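Race-specific elicitor A4 (Passalora fulva, PDB 6BN0) binds chitin as a fungal effector with a CBM14-type chitin-binding domain and triggers a hypersensitive response in tomato carrying Cf-4. Local coordinates at residues Q1-C6 and T32-V37; Q9-T14 and K20-P25. One frame throughout, in Å; residues are numbered along the deposited sequence.

Contact 1 of 2, residues Q1-C6 and T32-V37; sequences QPYNPC and TYIQCV. With NAG (2-acetamido-2-deoxy-beta-D-glucopyranose), chain F; NAG (2-acetamido-2-deoxy-beta-D-glucopyranose), chain E.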
loop_
_atom_site.group_PDB
_atom_site.type_symbol
_atom_site.label_atom_id
_atom_site.label_comp_id
_atom_site.label_asym_id
_atom_site.label_seq_id
_atom_site.Cartn_x
_atom_site.Cartn_y
_atom_site.Cartn_z
ATOM N N GLN A 1 1.578 9.043 -26.198
ATOM C CA GLN A 1 0.247 9.544 -26.523
ATOM C C GLN A 1 -0.533 9.988 -25.253
ATOM O O GLN A 1 -0.982 11.131 -25.188
ATOM C CB GLN A 1 -0.518 8.485 -27.334
ATOM C CG GLN A 1 -1.887 8.898 -27.831
ATOM C CD GLN A 1 -1.873 9.380 -29.259
ATOM O OE1 GLN A 1 -2.150 10.545 -29.533
ATOM N NE2 GLN A 1 -1.563 8.482 -30.185
ATOM N N PRO A 2 -0.683 9.129 -24.242
ATOM C CA PRO A 2 -1.278 9.585 -22.982
ATOM C C PRO A 2 -0.247 10.206 -22.047
ATOM O O PRO A 2 0.964 9.996 -22.169
ATOM C CB PRO A 2 -1.815 8.291 -22.363
ATOM C CG PRO A 2 -0.780 7.309 -22.737
ATOM C CD PRO A 2 -0.391 7.682 -24.166
ATOM N N TYR A 3 -0.764 10.988 -21.106
ATOM C CA TYR A 3 0.058 11.544 -20.042
ATOM C C TYR A 3 0.780 10.419 -19.314
ATOM O O TYR A 3 0.171 9.412 -18.967
ATOM C CB TYR A 3 -0.818 12.347 -19.068
ATOM C CG TYR A 3 -0.029 12.963 -17.944
ATOM C CD1 TYR A 3 0.684 14.140 -18.141
ATOM C CD2 TYR A 3 0.040 12.349 -16.690
ATOM C CE1 TYR A 3 1.426 14.737 -17.120
ATOM C CE2 TYR A 3 0.801 12.934 -15.659
ATOM C CZ TYR A 3 1.480 14.119 -15.875
ATOM O OH TYR A 3 2.213 14.671 -14.847
ATOM N N ASN A 4 2.086 10.566 -19.095
ATOM C CA ASN A 4 2.885 9.464 -18.546
ATOM C C ASN A 4 4.061 10.011 -17.745
ATOM O O ASN A 4 5.112 10.350 -18.312
ATOM C CB ASN A 4 3.378 8.540 -19.650
ATOM C CG ASN A 4 4.158 7.323 -19.104
ATOM O OD1 ASN A 4 4.555 6.440 -19.878
ATOM N ND2 ASN A 4 4.414 7.300 -17.810
ATOM N N PRO A 5 3.914 10.141 -16.427
ATOM C CA PRO A 5 4.971 10.745 -15.599
ATOM C C PRO A 5 5.985 9.736 -15.070
ATOM O O PRO A 5 6.776 10.095 -14.191
ATOM C CB PRO A 5 4.151 11.324 -14.430
ATOM C CG PRO A 5 3.083 10.224 -14.198
ATOM C CD PRO A 5 2.729 9.757 -15.625
ATOM N N CYS A 6 5.950 8.497 -15.557
ATOM C CA CYS A 6 6.800 7.401 -15.047
ATOM C C CYS A 6 8.232 7.640 -15.487
ATOM O O CYS A 6 8.576 7.435 -16.650
ATOM C CB CYS A 6 6.297 6.058 -15.575
ATOM S SG CYS A 6 4.562 5.784 -15.126
ATOM N N THR A 32 -6.855 10.955 -6.680
ATOM C CA THR A 32 -6.304 9.797 -7.354
ATOM C C THR A 32 -4.809 10.027 -7.443
ATOM O O THR A 32 -4.307 11.092 -7.070
ATOM C CB THR A 32 -6.890 9.597 -8.757
ATOM O OG1 THR A 32 -6.632 10.787 -9.544
ATOM C CG2 THR A 32 -8.405 9.297 -8.689
ATOM N N TYR A 33 -4.088 8.994 -7.878
ATOM C CA TYR A 33 -2.666 9.143 -8.152
ATOM C C TYR A 33 -2.359 8.232 -9.337
ATOM O O TYR A 33 -3.225 7.480 -9.799
ATOM C CB TYR A 33 -1.828 8.818 -6.904
ATOM C CG TYR A 33 -2.067 7.403 -6.352
ATOM C CD1 TYR A 33 -3.167 7.129 -5.548
ATOM C CD2 TYR A 33 -1.179 6.346 -6.655
ATOM C CE1 TYR A 33 -3.392 5.848 -5.018
ATOM C CE2 TYR A 33 -1.388 5.068 -6.138
ATOM C CZ TYR A 33 -2.501 4.827 -5.317
ATOM O OH TYR A 33 -2.764 3.559 -4.834
ATOM N N ILE A 34 -1.135 8.319 -9.855
ATOM C CA ILE A 34 -0.712 7.506 -10.991
ATOM C C ILE A 34 0.339 6.527 -10.475
ATOM O O ILE A 34 1.284 6.927 -9.780
ATOM C CB ILE A 34 -0.185 8.377 -12.150
ATOM C CG1 ILE A 34 -1.361 9.154 -12.794
ATOM C CG2 ILE A 34 0.629 7.507 -13.173
ATOM C CD1 ILE A 34 -0.966 10.250 -13.849
ATOM N N GLN A 35 0.148 5.247 -10.785
ATOM C CA GLN A 35 1.090 4.181 -10.452
ATOM C C GLN A 35 1.593 3.571 -11.758
ATOM O O GLN A 35 0.808 3.339 -12.690
ATOM C CB GLN A 35 0.426 3.086 -9.559
ATOM C CG GLN A 35 1.358 1.914 -9.290
ATOM C CD GLN A 35 0.854 0.979 -8.188
ATOM O OE1 GLN A 35 1.644 0.339 -7.499
ATOM N NE2 GLN A 35 -0.454 0.939 -7.989
ATOM N N CYS A 36 2.897 3.363 -11.847
ATOM C CA CYS A 36 3.528 2.882 -13.074
ATOM C C CYS A 36 3.678 1.360 -13.043
ATOM O O CYS A 36 4.108 0.797 -12.039
ATOM C CB CYS A 36 4.892 3.553 -13.240
ATOM S SG CYS A 36 4.739 5.346 -13.159
ATOM N N VAL A 37 3.326 0.703 -14.139
ATOM C CA VAL A 37 3.510 -0.737 -14.263
ATOM C C VAL A 37 4.649 -0.965 -15.249
ATOM O O VAL A 37 4.512 -0.641 -16.432
ATOM C CB VAL A 37 2.227 -1.439 -14.732
ATOM C CG1 VAL A 37 2.492 -2.941 -15.014
ATOM C CG2 VAL A 37 1.073 -1.229 -13.709
HETATM C C1 NAG F . -1.232 -4.808 -8.077
HETATM C C2 NAG F . -1.653 -3.349 -7.869
HETATM C C3 NAG F . -1.300 -2.914 -6.438
HETATM C C4 NAG F . -1.911 -3.877 -5.416
HETATM C C5 NAG F . -1.464 -5.305 -5.753
HETATM C C6 NAG F . -2.047 -6.376 -4.839
HETATM C C7 NAG F . -1.726 -1.744 -9.731
HETATM C C8 NAG F . -0.922 -0.858 -10.665
HETATM N N2 NAG F . -1.027 -2.470 -8.845
HETATM O O1 NAG F . -1.561 -5.223 -9.361
HETATM O O3 NAG F . -1.789 -1.601 -6.258
HETATM O O4 NAG F . -1.377 -3.603 -4.122
HETATM O O5 NAG F . -1.870 -5.633 -7.091
HETATM O O6 NAG F . -3.470 -6.256 -4.807
HETATM O O7 NAG F . -2.953 -1.790 -9.784
HETATM C C1 NAG E . 4.034 -4.744 -6.655
HETATM C C2 NAG E . 3.198 -3.476 -6.679
HETATM C C3 NAG E . 3.324 -2.729 -5.349
HETATM C C4 NAG E . 3.077 -3.663 -4.164
HETATM C C5 NAG E . 3.938 -4.936 -4.290
HETATM C C6 NAG E . 3.641 -6.001 -3.240
HETATM C C7 NAG E . 2.841 -2.445 -8.898
HETATM C C8 NAG E . 3.440 -1.548 -9.977
HETATM N N2 NAG E . 3.590 -2.619 -7.798
HETATM O O3 NAG E . 2.338 -1.692 -5.375
HETATM O O4 NAG E . 3.481 -2.988 -2.983
HETATM O O5 NAG E . 3.653 -5.545 -5.552
HETATM O O6 NAG E . 2.244 -6.267 -3.210
HETATM O O7 NAG E . 1.737 -2.980 -9.030
#
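Cys6 and Cys36 join the N-terminal loop 1-6 to strand 32-37 through a disulfide, with SG to SG at 2.0 Å and a torsion about the S-S bond of -91°. Ile34, two residues earlier on the same side of the strand, supplies the apolar part. At its CB the chain forks. CG2, placed anti to the backbone N, meets the Pro5 ring, 3.8 Å from Pro5 CG. CG1 runs on in an extended chain (chi2 171°) and carries CD1 out to Tyr3. There Ile34 CD1 lies 3.7 Å from both Tyr3 CD2 and CE2. The methyl sits at the edge of the ring, in its plane, and not over a face. Pro27 and Asn26 pack on Ile34 as well.

Gln35 points the other way, to chitin. Its extended side chain brings the amide between two sugars of different chains. Gln35 NE2 gives a weak hydrogen bond to O3 of the NAG in chain F at 3.4 Å. Gln35 OE1 lies 3.0 Å from O3 of the NAG in chain E. Val37 CG2 touches the acetamido methyl C8 of the chain F sugar at 3.7 Å. No hydrogen bond crosses between the two segments, so a covalent bond and apolar contacts tether the loop behind the strand, while the other side of that strand is left to bind sugar.

Contact 2 of 2, residues Q9-T14 and K20-P25; sequences QEVIDT and KDCLYP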
loop_
_atom_site.group_PDB
_atom_site.type_symbol
_atom_site.label_atom_id
_atom_site.label_comp_id
_atom_site.label_asym_id
_atom_site.label_seq_id
_atom_site.Cartn_x
_atom_site.Cartn_y
_atom_site.Cartn_z
ATOM N N GLN A 9 14.374 6.088 -15.020
ATOM C CA GLN A 9 15.360 5.682 -14.031
ATOM C C GLN A 9 14.683 5.182 -12.766
ATOM O O GLN A 9 15.198 4.277 -12.090
ATOM C CB GLN A 9 16.289 6.846 -13.700
ATOM C CG GLN A 9 17.569 6.376 -13.031
ATOM C CD GLN A 9 18.340 5.416 -13.932
ATOM O OE1 GLN A 9 18.752 5.783 -15.038
ATOM N NE2 GLN A 9 18.517 4.177 -13.475
ATOM N N GLU A 10 13.562 5.806 -12.396
ATOM C CA GLU A 10 12.819 5.321 -11.235
ATOM C C GLU A 10 12.275 3.933 -11.517
ATOM O O GLU A 10 12.330 3.048 -10.654
ATOM C CB GLU A 10 11.698 6.307 -10.865
ATOM C CG GLU A 10 10.573 5.790 -9.933
ATOM C CD GLU A 10 10.935 5.863 -8.451
ATOM O OE1 GLU A 10 12.110 6.171 -8.158
ATOM O OE2 GLU A 10 10.061 5.597 -7.579
ATOM N N VAL A 11 11.835 3.695 -12.754
ATOM C CA VAL A 11 11.306 2.379 -13.094
ATOM C C VAL A 11 12.415 1.332 -13.063
ATOM O O VAL A 11 12.256 0.253 -12.482
ATOM C CB VAL A 11 10.602 2.456 -14.462
ATOM C CG1 VAL A 11 10.050 1.084 -14.895
ATOM C CG2 VAL A 11 9.460 3.510 -14.394
ATOM N N ILE A 12 13.572 1.650 -13.646
ATOM C CA ILE A 12 14.677 0.698 -13.693
ATOM C C ILE A 12 15.209 0.411 -12.288
ATOM O O ILE A 12 15.587 -0.720 -11.967
ATOM C CB ILE A 12 15.792 1.259 -14.611
ATOM C CG1 ILE A 12 15.356 1.310 -16.083
ATOM C CG2 ILE A 12 17.090 0.473 -14.443
ATOM C CD1 ILE A 12 16.302 2.142 -16.983
ATOM N N ASP A 13 15.299 1.434 -11.450
ATOM C CA ASP A 13 15.980 1.282 -10.175
ATOM C C ASP A 13 15.132 0.498 -9.185
ATOM O O ASP A 13 15.639 -0.387 -8.489
ATOM C CB ASP A 13 16.316 2.652 -9.584
ATOM C CG ASP A 13 17.521 3.314 -10.240
ATOM O OD1 ASP A 13 18.186 2.700 -11.100
ATOM O OD2 ASP A 13 17.808 4.469 -9.861
ATOM N N THR A 14 13.839 0.820 -9.095
ATOM C CA THR A 14 12.977 0.259 -8.067
ATOM C C THR A 14 12.153 -0.911 -8.560
ATOM O O THR A 14 11.632 -1.669 -7.733
ATOM C CB THR A 14 12.008 1.323 -7.540
ATOM O OG1 THR A 14 11.004 1.554 -8.536
ATOM C CG2 THR A 14 12.731 2.642 -7.249
ATOM N N LYS A 20 6.450 2.933 -1.860
ATOM C CA LYS A 20 6.388 4.308 -2.364
ATOM C C LYS A 20 6.950 4.469 -3.777
ATOM O O LYS A 20 7.165 5.604 -4.221
ATOM C CB LYS A 20 7.118 5.267 -1.414
ATOM C CG LYS A 20 6.536 5.302 0.003
ATOM C CD LYS A 20 7.417 6.157 0.946
ATOM C CE LYS A 20 7.048 5.942 2.427
ATOM N NZ LYS A 20 5.712 6.585 2.728
ATOM N N ASP A 21 7.172 3.386 -4.503
ATOM C CA ASP A 21 7.917 3.431 -5.753
ATOM C C ASP A 21 6.991 3.733 -6.930
ATOM O O ASP A 21 5.944 3.095 -7.084
ATOM C CB ASP A 21 8.621 2.089 -6.000
ATOM C CG ASP A 21 9.749 1.812 -5.016
ATOM O OD1 ASP A 21 10.229 2.768 -4.372
ATOM O OD2 ASP A 21 10.169 0.635 -4.884
ATOM N N CYS A 22 7.410 4.661 -7.805
ATOM C CA CYS A 22 6.718 4.907 -9.072
ATOM C C CYS A 22 5.286 5.393 -8.858
ATOM O O CYS A 22 4.384 5.003 -9.601
ATOM C CB CYS A 22 6.711 3.648 -9.949
ATOM S SG CYS A 22 8.307 2.809 -10.241
ATOM N N LEU A 23 5.072 6.230 -7.840
ATOM C CA LEU A 23 3.766 6.843 -7.570
ATOM C C LEU A 23 3.855 8.340 -7.784
ATOM O O LEU A 23 4.748 8.993 -7.230
ATOM C CB LEU A 23 3.295 6.562 -6.135
ATOM C CG LEU A 23 3.375 5.086 -5.674
ATOM C CD1 LEU A 23 2.965 4.909 -4.227
ATOM C CD2 LEU A 23 2.410 4.237 -6.531
ATOM N N TYR A 24 2.905 8.898 -8.547
ATOM C CA TYR A 24 2.996 10.280 -9.012
ATOM C C TYR A 24 1.638 10.954 -8.887
ATOM O O TYR A 24 0.604 10.275 -8.861
ATOM C CB TYR A 24 3.416 10.389 -10.488
ATOM C CG TYR A 24 4.766 9.834 -10.753
ATOM C CD1 TYR A 24 4.937 8.493 -11.029
ATOM C CD2 TYR A 24 5.889 10.671 -10.743
ATOM C CE1 TYR A 24 6.242 7.966 -11.274
ATOM C CE2 TYR A 24 7.155 10.176 -10.986
ATOM C CZ TYR A 24 7.329 8.826 -11.241
ATOM O OH TYR A 24 8.613 8.363 -11.508
ATOM N N PRO A 25 1.602 12.284 -8.853
ATOM C CA PRO A 25 0.298 12.959 -8.849
ATOM C C PRO A 25 -0.448 12.690 -10.152
ATOM O O PRO A 25 0.160 12.512 -11.217
ATOM C CB PRO A 25 0.662 14.434 -8.717
ATOM C CG PRO A 25 2.045 14.438 -8.172
ATOM C CD PRO A 25 2.723 13.256 -8.802
HETATM O O HOH W 1 10.903 5.764 -4.858
HETATM O O HOH W 2 12.302 -1.412 -4.765
#
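Glu10 reaches from helix 9-14 to the backbone of Cys22. Its CG stands anti to the backbone N, and the chain then bends at chi2 (84°), which turns the carboxylate toward the loop. Cys22 N donates to Glu10 OE2 at 2.8 Å, on the anti lone pair, with an N-H...O angle of 155°. Tyr24 runs past Glu10 in the opposite direction, its ring plane 80° from the carboxylate plane. Tyr24 OH touches Glu10 CG at 3.6 Å and is hydrogen-bonded to Lys7 N.

Thr14 and Asp21 lie antiparallel, side by side. Thr14 CB lies 3.3 Å from Asp21 OD2, an oxygen that accepts from Gly18 N. Thr14 OG1 donates back to Glu10 O, 2.9 Å away, and is also hydrogen-bonded to Cys16 N. Cys22 SG merely packs against Thr14 OG1, at 3.4 Å. That sulfur is disulfide-bonded to Cys16, which closes the turn between helix and strand.

Two waters complete the seam. One donates to Glu10 OE2 and Asp21 OD1, and the other to Thr14 O and Asp21 OD2. Glu10 OE2 and Asp21 OD1 are 4.3 Å apart. The shared water and the backbone N-H groups probably ease the repulsion between these two carboxylates.

How the contacts relate
Both contacts fix elements to the same antiparallel sheet, in which strands 23-25 and 32-38 are neighbours. Contact 2 is nested in the chain loop that contact 1 closes. They touch directly: Ile34 N lies 2.8 Å from Tyr24 O, a probable hydrogen bond, and Pro5 packs on Tyr24. Contact 1 is the more buried. It is apolar and covalent between its segments, and the Gln35 amide of the same strand turns outward to the chitin oligomers. Contact 2 is only partly buried and relies on a carboxylate gripping a backbone N-H, with waters bridging the segments. Contact 1 contains a whole disulfide, whereas contact 2 holds half of one, Cys22, whose partner Cys16 lies between its segments.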